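Local structure of putidaredoxin reductase (1Q1R) at residues 47-52 with 158-163; 398-401 with 405-408. The protein is an FAD-containing oxidoreductase that probably passes electrons from NADH to putidaredoxin, the iron-sulfur protein that supplies cytochrome P450cam. All coordinates share one frame; numbering follows the deposited sequence.

Contact 1. Residues 47-52 with 158-163; sequences PLSKAY and GYIGLE. With FAD (flavin-adenine dinucleotide), chain C.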
loop_
_atom_site.group_PDB
_atom_site.type_symbol
_atom_site.label_atom_id
_atom_site.label_comp_id
_atom_site.label_asym_id
_atom_site.label_seq_id
_atom_site.Cartn_x
_atom_site.Cartn_y
_atom_site.Cartn_z
ATOM N N PRO A 47 1.427 -0.075 10.765
ATOM C CA PRO A 47 0.975 0.235 12.125
ATOM C C PRO A 47 0.325 1.614 12.249
ATOM O O PRO A 47 -0.425 1.860 13.191
ATOM C CB PRO A 47 2.261 0.148 12.951
ATOM C CG PRO A 47 3.108 -0.833 12.190
ATOM C CD PRO A 47 2.867 -0.405 10.753
ATOM N N LEU A 48 0.609 2.502 11.297
ATOM C CA LEU A 48 0.078 3.865 11.334
ATOM C C LEU A 48 -1.437 4.016 11.195
ATOM O O LEU A 48 -1.973 5.098 11.440
ATOM C CB LEU A 48 0.789 4.743 10.294
ATOM C CG LEU A 48 2.317 4.799 10.406
ATOM C CD1 LEU A 48 2.851 5.862 9.467
ATOM C CD2 LEU A 48 2.740 5.096 11.833
ATOM N N SER A 49 -2.129 2.958 10.777
ATOM C CA SER A 49 -3.590 3.004 10.697
ATOM C C SER A 49 -4.116 1.854 11.557
ATOM O O SER A 49 -5.305 1.529 11.532
ATOM C CB SER A 49 -4.085 2.856 9.254
ATOM O OG SER A 49 -3.596 1.671 8.652
ATOM N N LYS A 50 -3.211 1.259 12.332
ATOM C CA LYS A 50 -3.540 0.134 13.198
ATOM C C LYS A 50 -3.125 0.344 14.666
ATOM O O LYS A 50 -3.588 1.286 15.311
ATOM C CB LYS A 50 -2.908 -1.147 12.626
ATOM C CG LYS A 50 -3.323 -1.417 11.172
ATOM C CD LYS A 50 -2.596 -2.621 10.577
ATOM C CE LYS A 50 -2.963 -2.818 9.114
ATOM N NZ LYS A 50 -2.554 -1.662 8.259
ATOM N N ALA A 51 -2.251 -0.518 15.183
ATOM C CA ALA A 51 -1.823 -0.443 16.583
ATOM C C ALA A 51 -1.126 0.852 17.014
ATOM O O ALA A 51 -1.294 1.295 18.157
ATOM C CB ALA A 51 -0.933 -1.656 16.928
ATOM N N TYR A 52 -0.333 1.454 16.133
ATOM C CA TYR A 52 0.337 2.690 16.512
ATOM C C TYR A 52 -0.700 3.813 16.570
ATOM O O TYR A 52 -0.703 4.618 17.503
ATOM C CB TYR A 52 1.445 3.059 15.527
ATOM C CG TYR A 52 2.361 4.131 16.086
ATOM C CD1 TYR A 52 3.205 3.853 17.165
ATOM C CD2 TYR A 52 2.351 5.425 15.579
ATOM C CE1 TYR A 52 4.016 4.843 17.728
ATOM C CE2 TYR A 52 3.167 6.427 16.138
ATOM C CZ TYR A 52 3.994 6.122 17.210
ATOM O OH TYR A 52 4.802 7.089 17.762
ATOM N N GLY A 158 -11.232 3.662 1.025
ATOM C CA GLY A 158 -10.311 2.580 0.713
ATOM C C GLY A 158 -9.973 1.837 1.999
ATOM O O GLY A 158 -10.511 2.168 3.056
ATOM N N TYR A 159 -9.089 0.843 1.931
ATOM C CA TYR A 159 -8.730 0.080 3.126
ATOM C C TYR A 159 -8.168 0.942 4.257
ATOM O O TYR A 159 -8.483 0.718 5.427
ATOM C CB TYR A 159 -7.723 -1.027 2.791
ATOM C CG TYR A 159 -8.316 -2.185 2.014
ATOM C CD1 TYR A 159 -8.173 -2.272 0.629
ATOM C CD2 TYR A 159 -9.043 -3.181 2.666
ATOM C CE1 TYR A 159 -8.739 -3.327 -0.086
ATOM C CE2 TYR A 159 -9.617 -4.237 1.960
ATOM C CZ TYR A 159 -9.460 -4.305 0.585
ATOM O OH TYR A 159 -10.024 -5.349 -0.113
ATOM N N ILE A 160 -7.340 1.924 3.919
ATOM C CA ILE A 160 -6.772 2.780 4.951
ATOM C C ILE A 160 -7.869 3.622 5.597
ATOM O O ILE A 160 -7.881 3.808 6.812
ATOM C CB ILE A 160 -5.670 3.703 4.386
ATOM C CG1 ILE A 160 -4.644 2.876 3.606
ATOM C CG2 ILE A 160 -4.975 4.440 5.523
ATOM C CD1 ILE A 160 -4.123 1.658 4.352
ATOM N N GLY A 161 -8.798 4.123 4.786
ATOM C CA GLY A 161 -9.884 4.916 5.335
ATOM C C GLY A 161 -10.679 4.073 6.314
ATOM O O GLY A 161 -11.052 4.529 7.401
ATOM N N LEU A 162 -10.936 2.828 5.926
ATOM C CA LEU A 162 -11.678 1.900 6.774
ATOM C C LEU A 162 -10.897 1.567 8.049
ATOM O O LEU A 162 -11.478 1.439 9.131
ATOM C CB LEU A 162 -11.979 0.619 5.997
ATOM C CG LEU A 162 -12.922 0.831 4.806
ATOM C CD1 LEU A 162 -13.006 -0.451 3.975
ATOM C CD2 LEU A 162 -14.294 1.249 5.323
ATOM N N GLU A 163 -9.585 1.407 7.921
ATOM C CA GLU A 163 -8.760 1.108 9.090
ATOM C C GLU A 163 -8.729 2.308 10.036
ATOM O O GLU A 163 -8.699 2.151 11.258
ATOM C CB GLU A 163 -7.350 0.723 8.653
ATOM C CG GLU A 163 -7.279 -0.702 8.118
ATOM C CD GLU A 163 -5.889 -1.100 7.694
ATOM O OE1 GLU A 163 -4.936 -0.350 8.000
ATOM O OE2 GLU A 163 -5.746 -2.168 7.060
HETATM P PA FAD C . 7.212 5.120 0.520
HETATM O O1A FAD C . 6.368 6.257 0.081
HETATM O O2A FAD C . 6.907 4.473 1.817
HETATM O O5B FAD C . 8.748 5.576 0.546
HETATM C C5B FAD C . 9.290 6.463 -0.439
HETATM C C4B FAD C . 10.176 7.505 0.266
HETATM O O4B FAD C . 11.042 8.174 -0.719
HETATM C C3B FAD C . 9.321 8.616 0.897
HETATM O O3B FAD C . 9.915 9.019 2.138
HETATM C C2B FAD C . 9.435 9.742 -0.101
HETATM O O2B FAD C . 9.254 11.004 0.550
HETATM C C1B FAD C . 10.874 9.598 -0.552
HETATM N N9A FAD C . 11.206 10.363 -1.786
HETATM C C8A FAD C . 10.456 10.471 -2.897
HETATM N N7A FAD C . 11.088 11.262 -3.774
HETATM C C5A FAD C . 12.233 11.651 -3.220
HETATM C C6A FAD C . 13.282 12.469 -3.644
HETATM N N6A FAD C . 13.240 13.052 -4.840
HETATM N N1A FAD C . 14.341 12.672 -2.820
HETATM C C2A FAD C . 14.392 12.101 -1.609
HETATM N N3A FAD C . 13.392 11.316 -1.183
HETATM C C4A FAD C . 12.311 11.078 -1.965
HETATM N N1 FAD C . 0.581 -2.396 2.822
HETATM C C2 FAD C . 0.243 -3.717 3.140
HETATM O O2 FAD C . 0.657 -4.643 2.443
HETATM N N3 FAD C . -0.558 -3.974 4.267
HETATM C C4 FAD C . -1.013 -2.904 5.073
HETATM O O4 FAD C . -1.675 -3.147 6.080
HETATM C C4X FAD C . -0.675 -1.580 4.749
HETATM N N5 FAD C . -1.064 -0.545 5.549
HETATM C C5X FAD C . -0.692 0.746 5.304
HETATM C C6 FAD C . -1.093 1.781 6.173
HETATM C C7 FAD C . -0.687 3.114 5.933
HETATM C C7M FAD C . -1.168 4.231 6.879
HETATM C C8 FAD C . 0.135 3.410 4.816
HETATM C C8M FAD C . 0.619 4.842 4.537
HETATM C C9 FAD C . 0.533 2.377 3.949
HETATM C C9A FAD C . 0.123 1.047 4.186
HETATM N N10 FAD C . 0.528 -0.013 3.330
HETATM C C10 FAD C . 0.128 -1.333 3.622
HETATM C "C1'" FAD C . 1.361 0.266 2.121
HETATM C "C2'" FAD C . 2.825 -0.100 2.377
HETATM O "O2'" FAD C . 3.240 0.475 3.621
HETATM C "C3'" FAD C . 3.729 0.403 1.237
HETATM O "O3'" FAD C . 3.232 -0.101 -0.010
HETATM C "C4'" FAD C . 5.176 -0.063 1.443
HETATM O "O4'" FAD C . 5.665 0.435 2.691
HETATM C "C5'" FAD C . 6.109 0.419 0.319
HETATM O "O5'" FAD C . 6.347 1.836 0.376
HETATM P P FAD C . 7.531 2.460 -0.530
HETATM O O1P FAD C . 8.802 2.315 0.211
HETATM O O2P FAD C . 7.439 1.851 -1.875
HETATM O O3P FAD C . 7.131 4.026 -0.675
#
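Ser-49 holds OG between its backbone N and carbonyl carbon (chi1 56°), and Glu-163 is stretched straight beyond CG (chi2 -179°), a pairing that sets the hydroxyl against the carboxylate. Ser-49 OG gives its hydrogen to Glu-163 OE1 over 2.5 Å, arriving nearly in line with the C-O bond. The same oxygen takes a second donor: Lys-50 NZ makes a salt bridge of 2.7 Å with Glu-163 OE1, coming from its syn side and 25° out of the carboxylate plane. Lysine suits this place because its long chain, bent only at the last torsion, also brings Lys-50 NZ to FAD O4 at 2.8 Å and, more weakly, to N5. Pro-46 O accepts from NZ as well. Glu-163 lies near the start of helix 159-170, whose glycines Gly-158 and Gly-161 fit a Rossmann-type GxGxxG pattern, consistent with the second dinucleotide-binding domain of the glutathione reductase fold. About one turn earlier, Ile-160 lays CD1 over the isoalloxazine, 3.5 Å from FAD C6, while its CG2 branch touches Ser-49 CB at 4.1 Å. A glutamine at Glu-163 would probably leave the Lys-50 ammonium beside the flavin without its carboxylate partner. The other oxygen, OE2, is gripped by Ser-331 OG and Asp-332 N, which pins the buried carboxylate to strand 328-333.

Contact 2. Residues 398-401 with 405-408; sequences PNLL and SVPL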
loop_
_atom_site.group_PDB
_atom_site.type_symbol
_atom_site.label_atom_id
_atom_site.label_comp_id
_atom_site.label_asym_id
_atom_site.label_seq_id
_atom_site.Cartn_x
_atom_site.Cartn_y
_atom_site.Cartn_z
ATOM N N PRO A 398 -14.503 -25.018 -10.143
ATOM C CA PRO A 398 -15.322 -23.903 -9.660
ATOM C C PRO A 398 -16.539 -24.340 -8.847
ATOM O O PRO A 398 -16.844 -23.760 -7.802
ATOM C CB PRO A 398 -15.721 -23.185 -10.947
ATOM C CG PRO A 398 -14.556 -23.447 -11.846
ATOM C CD PRO A 398 -14.274 -24.907 -11.594
ATOM N N ASN A 399 -17.223 -25.374 -9.324
ATOM C CA ASN A 399 -18.423 -25.860 -8.655
ATOM C C ASN A 399 -18.212 -26.434 -7.253
ATOM O O ASN A 399 -19.176 -26.762 -6.571
ATOM C CB ASN A 399 -19.141 -26.883 -9.544
ATOM C CG ASN A 399 -19.531 -26.301 -10.898
ATOM O OD1 ASN A 399 -19.864 -25.116 -11.004
ATOM N ND2 ASN A 399 -19.499 -27.133 -11.937
ATOM N N LEU A 400 -16.962 -26.550 -6.814
ATOM C CA LEU A 400 -16.702 -27.067 -5.472
ATOM C C LEU A 400 -16.108 -26.002 -4.551
ATOM O O LEU A 400 -16.090 -26.166 -3.333
ATOM C CB LEU A 400 -15.757 -28.266 -5.532
ATOM C CG LEU A 400 -16.290 -29.578 -6.112
ATOM C CD1 LEU A 400 -15.176 -30.612 -6.118
ATOM C CD2 LEU A 400 -17.465 -30.070 -5.284
ATOM N N LEU A 401 -15.629 -24.909 -5.131
ATOM C CA LEU A 401 -15.017 -23.852 -4.333
ATOM C C LEU A 401 -15.925 -23.330 -3.217
ATOM O O LEU A 401 -15.451 -23.012 -2.125
ATOM C CB LEU A 401 -14.563 -22.700 -5.236
ATOM C CG LEU A 401 -13.431 -23.019 -6.219
ATOM C CD1 LEU A 401 -13.155 -21.790 -7.081
ATOM C CD2 LEU A 401 -12.169 -23.432 -5.462
ATOM N N SER A 405 -18.124 -28.556 2.543
ATOM C CA SER A 405 -18.014 -29.939 2.994
ATOM C C SER A 405 -16.820 -30.579 2.293
ATOM O O SER A 405 -16.411 -31.690 2.628
ATOM C CB SER A 405 -19.295 -30.718 2.666
ATOM O OG SER A 405 -19.428 -30.925 1.272
ATOM N N VAL A 406 -16.267 -29.863 1.317
ATOM C CA VAL A 406 -15.119 -30.336 0.546
ATOM C C VAL A 406 -13.905 -29.452 0.835
ATOM O O VAL A 406 -13.845 -28.308 0.385
ATOM C CB VAL A 406 -15.410 -30.279 -0.969
ATOM C CG1 VAL A 406 -14.226 -30.814 -1.747
ATOM C CG2 VAL A 406 -16.674 -31.073 -1.291
ATOM N N PRO A 407 -12.925 -29.969 1.594
ATOM C CA PRO A 407 -11.725 -29.196 1.925
ATOM C C PRO A 407 -11.005 -28.651 0.692
ATOM O O PRO A 407 -10.869 -29.336 -0.325
ATOM C CB PRO A 407 -10.876 -30.197 2.705
ATOM C CG PRO A 407 -11.911 -31.047 3.380
ATOM C CD PRO A 407 -12.894 -31.286 2.254
ATOM N N LEU A 408 -10.542 -27.410 0.793
ATOM C CA LEU A 408 -9.845 -26.761 -0.308
ATOM C C LEU A 408 -8.604 -27.564 -0.686
ATOM O O LEU A 408 -8.241 -27.647 -1.859
ATOM C CB LEU A 408 -9.472 -25.331 0.093
ATOM C CG LEU A 408 -9.188 -24.323 -1.021
ATOM C CD1 LEU A 408 -10.332 -24.308 -2.030
ATOM C CD2 LEU A 408 -9.005 -22.938 -0.402
#
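Leu-401 and Leu-408 meet through single methyl groups, Leu-401 CD2 lying 4.0 Å from Leu-408 CD1, and this is the closely packed, buried side of the contact. The two side chains pass at a slant. The CB of Leu-401 points away from 405-408, and it is the CD2 methyl that makes the touch; Leu-408 reaches across with CG opposite its own backbone N (chi1 -159°). Both rest on Phe-364 of strand 360-367, and helix 380-391 adds further cover to Leu-408, so leucine, wholly apolar and branched at its tip, suits both places.

The two segments form a helix-to-helix connection in the C-terminal reductase domain, beside its antiparallel sheet: a single weakly bonded turn, with Leu-401 N on Pro-398 O at 3.2 Å, is followed by a sharp change of direction that leads into helix 408-421, where Pro-407 holds the N-cap position. No hydrogen bond joins the segments directly. Instead the guanidinium of Arg-353 spans them, NH1 on Leu-401 O and NH2 on Val-406 O.

The outer side is looser. Here each side chain offers a single methyl, Leu-400 CD2 approaching Val-406 CG2 at 4.2 Å, between backbones whose CA atoms, Leu-400 CA and Val-406 CA, are 7.0 Å apart. Both residues remain partly open to solvent, although each also leans on Ile-411 of helix 408-421. Valine, branched at CB, can offer its methyl from close to the backbone. Beyond the valine, on the solvent side, exposed Ser-405 turns its hydroxyl to Asp-403 OD1.

Contact 1 sits at the flavin, its centre about 11 Å from the centre of the chain, whereas contact 2 lies toward the periphery, about 31 Å from that point. Their own centres are about 33 Å apart and their nearest atoms about 18 Å, so neither touches the other. What they share is the five-stranded antiparallel sheet of the C-terminal region: contact 1 is tied to strand 328-333 at one border, and contact 2 leans on strand 360-367 and is bound by Arg-353 of strand 349-353 at the other. Contact 1 relies on charge and hydrogen bonds around FAD; contact 2 is apolar and takes no part in the pocket.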